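Local coordinates for anti-sigma-I factor RsgI3 (Clostridium thermocellum, PDB 6QE7), which binds pectin through its extracellular pair of PA14 domains and probably holds the sigma factor SigI3 inactive until polysaccharide is sensed, at residues E157-D161 against A162-D166; R171-A175 against I176-W180; Y260-G264 against E265-I269. All blocks are in the same frame, centred on the assembly; numbering follows the deposited sequence.

Contact 1. Residues E157-D161 against A162-D166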
# COMPACT_ATOMS: atom_id res chain seq x y z
N GLU A 157 3.74 19.74 -6.29
CA GLU A 157 4.35 20.65 -7.28
C GLU A 157 3.66 22.01 -7.17
O GLU A 157 2.41 22.09 -7.35
CB GLU A 157 4.25 20.00 -8.65
CG GLU A 157 4.62 18.52 -8.67
CD GLU A 157 4.09 17.84 -9.93
OE1 GLU A 157 2.89 17.56 -10.01
OE2 GLU A 157 4.86 17.69 -10.90
N TYR A 158 4.47 23.06 -6.95
CA TYR A 158 3.99 24.48 -6.92
C TYR A 158 4.28 25.17 -8.24
O TYR A 158 5.39 25.11 -8.73
CB TYR A 158 4.62 25.22 -5.75
CG TYR A 158 4.04 24.76 -4.46
CD1 TYR A 158 4.30 23.51 -3.96
CD2 TYR A 158 3.19 25.57 -3.75
CE1 TYR A 158 3.80 23.11 -2.73
CE2 TYR A 158 2.63 25.16 -2.55
CZ TYR A 158 2.90 23.90 -2.06
OH TYR A 158 2.30 23.48 -0.89
N TYR A 159 3.26 25.81 -8.81
CA TYR A 159 3.35 26.50 -10.11
C TYR A 159 3.22 28.01 -9.95
O TYR A 159 2.42 28.48 -9.10
CB TYR A 159 2.31 25.96 -11.08
CG TYR A 159 2.56 24.52 -11.44
CD1 TYR A 159 2.07 23.52 -10.62
CD2 TYR A 159 3.34 24.18 -12.51
CE1 TYR A 159 2.28 22.19 -10.93
CE2 TYR A 159 3.53 22.85 -12.86
CZ TYR A 159 3.02 21.86 -12.03
OH TYR A 159 3.18 20.55 -12.27
N GLY A 160 3.90 28.74 -10.84
CA GLY A 160 3.88 30.22 -10.91
C GLY A 160 2.83 30.75 -11.86
O GLY A 160 2.96 31.89 -12.30
N ASP A 161 1.73 30.04 -12.03
CA ASP A 161 0.56 30.57 -12.78
C ASP A 161 -0.69 29.83 -12.30
O ASP A 161 -0.55 28.89 -11.51
CB ASP A 161 0.84 30.33 -14.26
CG ASP A 161 1.12 28.85 -14.56
OD1 ASP A 161 0.22 28.01 -14.31
OD2 ASP A 161 2.26 28.53 -14.99
N ALA A 162 -1.87 30.13 -12.82
CA ALA A 162 -3.11 29.49 -12.31
C ALA A 162 -3.44 28.24 -13.11
O ALA A 162 -4.52 27.75 -12.84
CB ALA A 162 -4.28 30.41 -12.36
N GLU A 163 -2.57 27.78 -14.02
CA GLU A 163 -2.92 26.81 -15.08
C GLU A 163 -1.99 25.60 -15.00
O GLU A 163 -1.95 24.84 -15.94
CB GLU A 163 -2.88 27.49 -16.46
CG GLU A 163 -4.14 28.32 -16.76
CD GLU A 163 -4.45 28.79 -18.18
OE1 GLU A 163 -3.59 28.62 -19.10
OE2 GLU A 163 -5.58 29.32 -18.38
N LEU A 164 -1.32 25.42 -13.86
CA LEU A 164 -0.39 24.28 -13.59
C LEU A 164 0.63 24.21 -14.73
O LEU A 164 1.13 23.07 -15.04
CB LEU A 164 -1.21 23.00 -13.41
CG LEU A 164 -2.24 23.05 -12.27
CD1 LEU A 164 -3.26 21.93 -12.36
CD2 LEU A 164 -1.55 23.04 -10.92
N LYS A 165 1.08 25.36 -15.24
CA LYS A 165 2.08 25.37 -16.36
C LYS A 165 3.51 25.56 -15.86
O LYS A 165 4.34 24.69 -16.08
CB LYS A 165 1.68 26.40 -17.43
CG LYS A 165 0.59 25.96 -18.39
CD LYS A 165 0.43 26.87 -19.61
CE LYS A 165 -1.00 26.79 -20.10
NZ LYS A 165 -1.22 27.49 -21.38
N ASP A 166 3.84 26.69 -15.23
CA ASP A 166 5.25 27.06 -14.94
C ASP A 166 5.64 26.48 -13.58
O ASP A 166 5.19 27.04 -12.53
CB ASP A 166 5.41 28.58 -14.93
CG ASP A 166 6.83 28.96 -14.56
OD1 ASP A 166 7.74 28.23 -14.94
OD2 ASP A 166 7.01 30.00 -13.93
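Asp161 carries most of the polar work here, reaching over the turn with its carboxylate to collect backbone N-H groups of Glu163 and Lys165. Asp161 OD1 accepts twice: on its anti lone pair from Glu163 N at 2.8 Å, which makes an Asx turn, and on its syn lone pair from Lys165 N at 2.9 Å, in a bond that is nearly straight (173°). To get there CG sits between the backbone N and the carbonyl carbon (chi1 56°). An aspartate suits this place because its short side chain folds back onto the following amides. OD2 lies against Asp166 N, but so closely that the exact length is doubtful.

One backbone bond, Gly160 N to Asp166 O at 2.7 Å, draws the two ends together. It belongs to the beta-hairpin connection between strands 154-159 and 167-173, antiparallel neighbours in a sheet of the second PA14 domain. Ser195, on the adjoining strand 193-202, binds Asp161 O and Leu164 N through its hydroxyl.

The Tyr159 ring is packed by Leu164, whose backbone O lies over one face, 3.2 Å from Tyr159 CE2. The apolar contact is made by Leu164 CD2, 3.7 Å from Tyr159 CD1, the two side chains crossing at about a right angle. Tyr159 OH is hydrogen-bonded to Arg197 NH1. Among the charged groups, Lys165 NZ pairs with Glu163 OE1 at 3.5 Å, and Asp166 pairs with Arg168.

Contact 2. Residues R171-A175 against I176-W180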
# COMPACT_ATOMS: atom_id res chain seq x y z
N ARG A 171 8.03 19.91 -3.19
CA ARG A 171 8.36 19.47 -1.82
C ARG A 171 7.27 18.48 -1.38
O ARG A 171 6.23 18.33 -2.08
CB ARG A 171 8.41 20.68 -0.89
CG ARG A 171 7.07 21.39 -0.85
CD ARG A 171 7.12 22.64 -0.03
NE ARG A 171 5.80 23.20 0.24
CZ ARG A 171 5.57 24.50 0.53
NH1 ARG A 171 6.58 25.35 0.51
NH2 ARG A 171 4.35 24.95 0.81
N ILE A 172 7.46 17.90 -0.21
CA ILE A 172 6.42 17.07 0.45
C ILE A 172 5.70 17.91 1.49
O ILE A 172 6.30 18.41 2.40
CB ILE A 172 7.08 15.82 1.01
CG1 ILE A 172 7.61 14.95 -0.16
CG2 ILE A 172 6.06 15.08 1.87
CD1 ILE A 172 8.54 13.88 0.26
N ASP A 173 4.40 18.10 1.30
CA ASP A 173 3.48 18.76 2.26
C ASP A 173 2.96 17.65 3.19
O ASP A 173 2.64 16.53 2.70
CB ASP A 173 2.44 19.53 1.46
CG ASP A 173 2.98 20.79 0.77
OD1 ASP A 173 4.05 21.23 1.17
OD2 ASP A 173 2.34 21.31 -0.18
N ASP A 174 2.98 17.88 4.49
CA ASP A 174 2.52 16.91 5.51
C ASP A 174 1.03 16.62 5.32
O ASP A 174 0.57 15.54 5.65
CB ASP A 174 2.80 17.44 6.91
CG ASP A 174 4.28 17.49 7.20
OD1 ASP A 174 5.08 16.98 6.34
OD2 ASP A 174 4.63 18.04 8.27
N ALA A 175 0.28 17.60 4.87
CA ALA A 175 -1.17 17.46 4.70
C ALA A 175 -1.66 18.61 3.84
O ALA A 175 -0.84 19.51 3.49
CB ALA A 175 -1.84 17.46 6.05
N ILE A 176 -2.92 18.56 3.46
CA ILE A 176 -3.50 19.64 2.65
C ILE A 176 -4.35 20.45 3.62
O ILE A 176 -5.53 20.12 3.85
CB ILE A 176 -4.26 19.13 1.42
CG1 ILE A 176 -3.40 18.22 0.55
CG2 ILE A 176 -4.82 20.32 0.61
CD1 ILE A 176 -4.10 17.72 -0.66
N ASN A 177 -3.69 21.42 4.23
CA ASN A 177 -4.29 22.25 5.29
C ASN A 177 -3.59 23.60 5.33
O ASN A 177 -2.68 23.77 6.17
CB ASN A 177 -4.14 21.57 6.65
CG ASN A 177 -5.01 22.23 7.70
OD1 ASN A 177 -5.81 23.13 7.38
ND2 ASN A 177 -4.80 21.85 8.94
N PHE A 178 -3.90 24.47 4.39
CA PHE A 178 -3.14 25.72 4.16
C PHE A 178 -4.09 26.91 4.20
O PHE A 178 -5.18 26.90 3.57
CB PHE A 178 -2.35 25.64 2.86
CG PHE A 178 -1.18 24.69 2.91
CD1 PHE A 178 -0.04 25.00 3.63
CD2 PHE A 178 -1.23 23.45 2.26
CE1 PHE A 178 1.06 24.17 3.61
CE2 PHE A 178 -0.15 22.58 2.28
CZ PHE A 178 0.98 22.93 2.98
N ASN A 179 -3.75 27.84 5.07
CA ASN A 179 -4.31 29.21 5.13
C ASN A 179 -3.12 30.14 4.80
O ASN A 179 -2.29 30.42 5.71
CB ASN A 179 -4.99 29.47 6.47
CG ASN A 179 -5.41 30.91 6.66
OD1 ASN A 179 -6.00 31.55 5.79
ND2 ASN A 179 -5.15 31.44 7.83
N TRP A 180 -2.92 30.47 3.53
CA TRP A 180 -1.72 31.26 3.16
C TRP A 180 -1.93 32.77 3.38
O TRP A 180 -0.94 33.41 3.78
CB TRP A 180 -1.30 30.95 1.75
CG TRP A 180 -0.60 29.63 1.65
CD1 TRP A 180 0.52 29.23 2.30
CD2 TRP A 180 -1.01 28.53 0.84
NE1 TRP A 180 0.85 27.96 1.93
CE2 TRP A 180 -0.05 27.52 1.01
CE3 TRP A 180 -2.11 28.30 -0.01
CZ2 TRP A 180 -0.16 26.30 0.35
CZ3 TRP A 180 -2.20 27.10 -0.66
CH2 TRP A 180 -1.23 26.11 -0.50
O HOH W 1 3.29 27.30 2.65
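Asp173 and Phe178 both set CG anti to their own carbonyl carbon (chi1 near -70° in each), and this swings the carboxylate and the ring into each other across the bend. The bend is the passage from strand 167-173 in one sheet of the PA14 beta-sandwich to strand 177-179 in the other, and these two side chains pack on its inner side.

Phe178 CZ comes to 3.7 Å from Asp173 CG, the side chains crossing at about a right angle and the two flat groups turned 62° apart. The ring also comes close to the backbone of the bend, with Phe178 CE2 3.4 Å from Ala175 O. Alanine fits there: its side chain is only a methyl group, and the chain is extended at that residue. No direct hydrogen bond joins the two halves; they meet by packing and through a water.

The aspartate's charge is answered by Arg171, two residues earlier on the same side of the strand. In this salt bridge Arg171 NE donates to the syn lone pair of Asp173 OD1 at 2.8 Å, with the oxygen tilted 20° from the guanidinium plane, while Asp173 OD2 accepts from Trp198 NE1. Held at both oxygens, the carboxylate has little freedom to turn, and in so buried a site the arginine probably stabilises its negative charge. Beyond Phe178, the Trp180 indole packs against the phenyl ring: Trp180 CZ2 lies 3.2 Å above the Phe178 ring plane, toward the rim. Long and extended beyond CB, Arg171 can reach toward this pair. A single water links the two sides, accepting from Arg171 NH2 at 3.2 Å and, in the plane of the indole, from Trp180 NE1 at 2.6 Å.

Contact 3. Residues Y260-G264 against E265-I269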
# COMPACT_ATOMS: atom_id res chain seq x y z
N TYR A 260 -5.21 22.72 -7.04
CA TYR A 260 -5.67 24.01 -6.47
C TYR A 260 -5.17 25.14 -7.39
O TYR A 260 -4.00 25.18 -7.75
CB TYR A 260 -5.11 24.25 -5.07
CG TYR A 260 -5.48 25.59 -4.48
CD1 TYR A 260 -6.82 25.89 -4.27
CD2 TYR A 260 -4.57 26.58 -4.19
CE1 TYR A 260 -7.22 27.10 -3.76
CE2 TYR A 260 -4.97 27.84 -3.75
CZ TYR A 260 -6.30 28.10 -3.51
OH TYR A 260 -6.79 29.30 -3.03
N CYS A 261 -6.03 26.09 -7.68
CA CYS A 261 -5.59 27.33 -8.32
C CYS A 261 -6.16 28.52 -7.53
O CYS A 261 -7.26 28.52 -7.05
CB CYS A 261 -5.89 27.30 -9.81
SG CYS A 261 -7.65 27.35 -10.23
N ASN A 262 -5.30 29.45 -7.30
CA ASN A 262 -5.60 30.79 -6.77
C ASN A 262 -5.81 31.77 -7.93
O ASN A 262 -5.01 31.77 -8.89
CB ASN A 262 -4.38 31.24 -5.98
CG ASN A 262 -4.86 32.21 -4.96
OD1 ASN A 262 -5.76 31.82 -4.21
ND2 ASN A 262 -4.35 33.44 -5.02
N TYR A 263 -6.80 32.64 -7.84
CA TYR A 263 -7.08 33.62 -8.93
C TYR A 263 -6.78 35.06 -8.43
O TYR A 263 -7.07 36.16 -9.11
CB TYR A 263 -8.51 33.37 -9.42
CG TYR A 263 -8.82 32.06 -10.10
CD1 TYR A 263 -8.34 31.82 -11.38
CD2 TYR A 263 -9.66 31.10 -9.53
CE1 TYR A 263 -8.67 30.65 -12.07
CE2 TYR A 263 -10.04 29.95 -10.21
CZ TYR A 263 -9.54 29.73 -11.50
OH TYR A 263 -9.82 28.62 -12.24
N GLY A 264 -6.13 35.13 -7.27
CA GLY A 264 -5.53 36.37 -6.76
C GLY A 264 -5.99 36.66 -5.35
O GLY A 264 -5.38 37.57 -4.70
N GLU A 265 -7.01 35.92 -4.87
CA GLU A 265 -7.54 36.06 -3.49
C GLU A 265 -6.42 35.65 -2.53
O GLU A 265 -5.42 35.08 -2.97
CB GLU A 265 -8.83 35.26 -3.33
CG GLU A 265 -10.03 35.99 -3.89
CD GLU A 265 -10.11 35.96 -5.41
OE1 GLU A 265 -9.53 35.01 -6.01
OE2 GLU A 265 -10.72 36.87 -6.02
N PRO A 266 -6.52 35.95 -1.21
CA PRO A 266 -5.65 35.33 -0.22
C PRO A 266 -5.95 33.83 -0.27
O PRO A 266 -7.16 33.48 -0.35
CB PRO A 266 -6.05 35.95 1.12
CG PRO A 266 -7.44 36.53 0.88
CD PRO A 266 -7.53 36.84 -0.60
N ALA A 267 -4.88 33.01 -0.35
CA ALA A 267 -5.00 31.59 -0.77
C ALA A 267 -5.33 30.74 0.46
O ALA A 267 -4.77 30.99 1.53
CB ALA A 267 -3.75 31.10 -1.43
N PHE A 268 -6.17 29.74 0.27
CA PHE A 268 -6.63 28.83 1.34
C PHE A 268 -7.04 27.53 0.68
O PHE A 268 -7.83 27.62 -0.24
CB PHE A 268 -7.85 29.42 2.05
CG PHE A 268 -8.34 28.79 3.31
CD1 PHE A 268 -9.16 27.67 3.27
CD2 PHE A 268 -8.05 29.35 4.55
CE1 PHE A 268 -9.65 27.11 4.45
CE2 PHE A 268 -8.55 28.80 5.73
CZ PHE A 268 -9.37 27.69 5.67
N ILE A 269 -6.56 26.40 1.18
CA ILE A 269 -7.17 25.09 0.83
C ILE A 269 -6.97 24.08 1.97
O ILE A 269 -5.81 23.89 2.46
CB ILE A 269 -6.61 24.60 -0.52
CG1 ILE A 269 -7.21 23.23 -0.90
CG2 ILE A 269 -5.10 24.62 -0.44
CD1 ILE A 269 -6.88 22.77 -2.24
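The side chains of Tyr260 and Ile269 run antiparallel alongside one another, with Ile269 CB over one face of the Tyr260 ring in a CH-pi contact, 4.2 Å from its centroid and 20° off the normal. Ile269 CD1 reaches further down to Tyr260 CB at 3.7 Å, and the methyl of Ala267 sits at the ring's edge, near its plane. Tyrosine serves well because it is apolar along its length yet polar at the end: Tyr260 OH accepts a weak bond from Phe268 N at 3.4 Å. With CG anti to the backbone N (chi1 176°), the ring projects across to the returning chain.

The turn itself is secured by Asn262, whose ND2 gives Glu265 O a 2.8 Å bond lying in both the amide plane and the carbonyl plane. The same nitrogen also serves Gly192 O, while Asn262 OD1 rests 3.5 Å from Ala267 CB. These residues bridge strand 254-263 of one sheet and strand 268-274 of the facing sheet in the PA14 beta-sandwich, so the chain turns back between sheets and not within one.

Glycine suits position 264 in this reversal: at phi 128° a CB would press on the carbonyl oxygen of Tyr263. Further out, Lys182 NZ binds Gly264 O, Asn217 ND2 binds Pro266 O, and Trp198 packs against both Tyr260 and Ile269.

All three contacts sit in the second PA14 domain, whereas both calcium ions are bound by residues of the first. Contacts 1 and 2, centres about 16 Å apart, share a sheet through neighbouring strands 154-159 and 167-173; Tyr158 OH of contact 1 lies 3.0 Å from Arg171 NH2 of contact 2, a probable hydrogen bond. Contacts 2 and 3, centres about 13 Å apart, meet in the other sheet, where Phe178 N reaches Ile269 O and Trp180 N reaches Ala267 O, each at 2.8 Å, as probable hydrogen bonds. Contacts 1 and 3, centres about 12 Å apart, reach the same sheet and touch by packing, Ala162 O standing 3.4 Å from Cys261 CB.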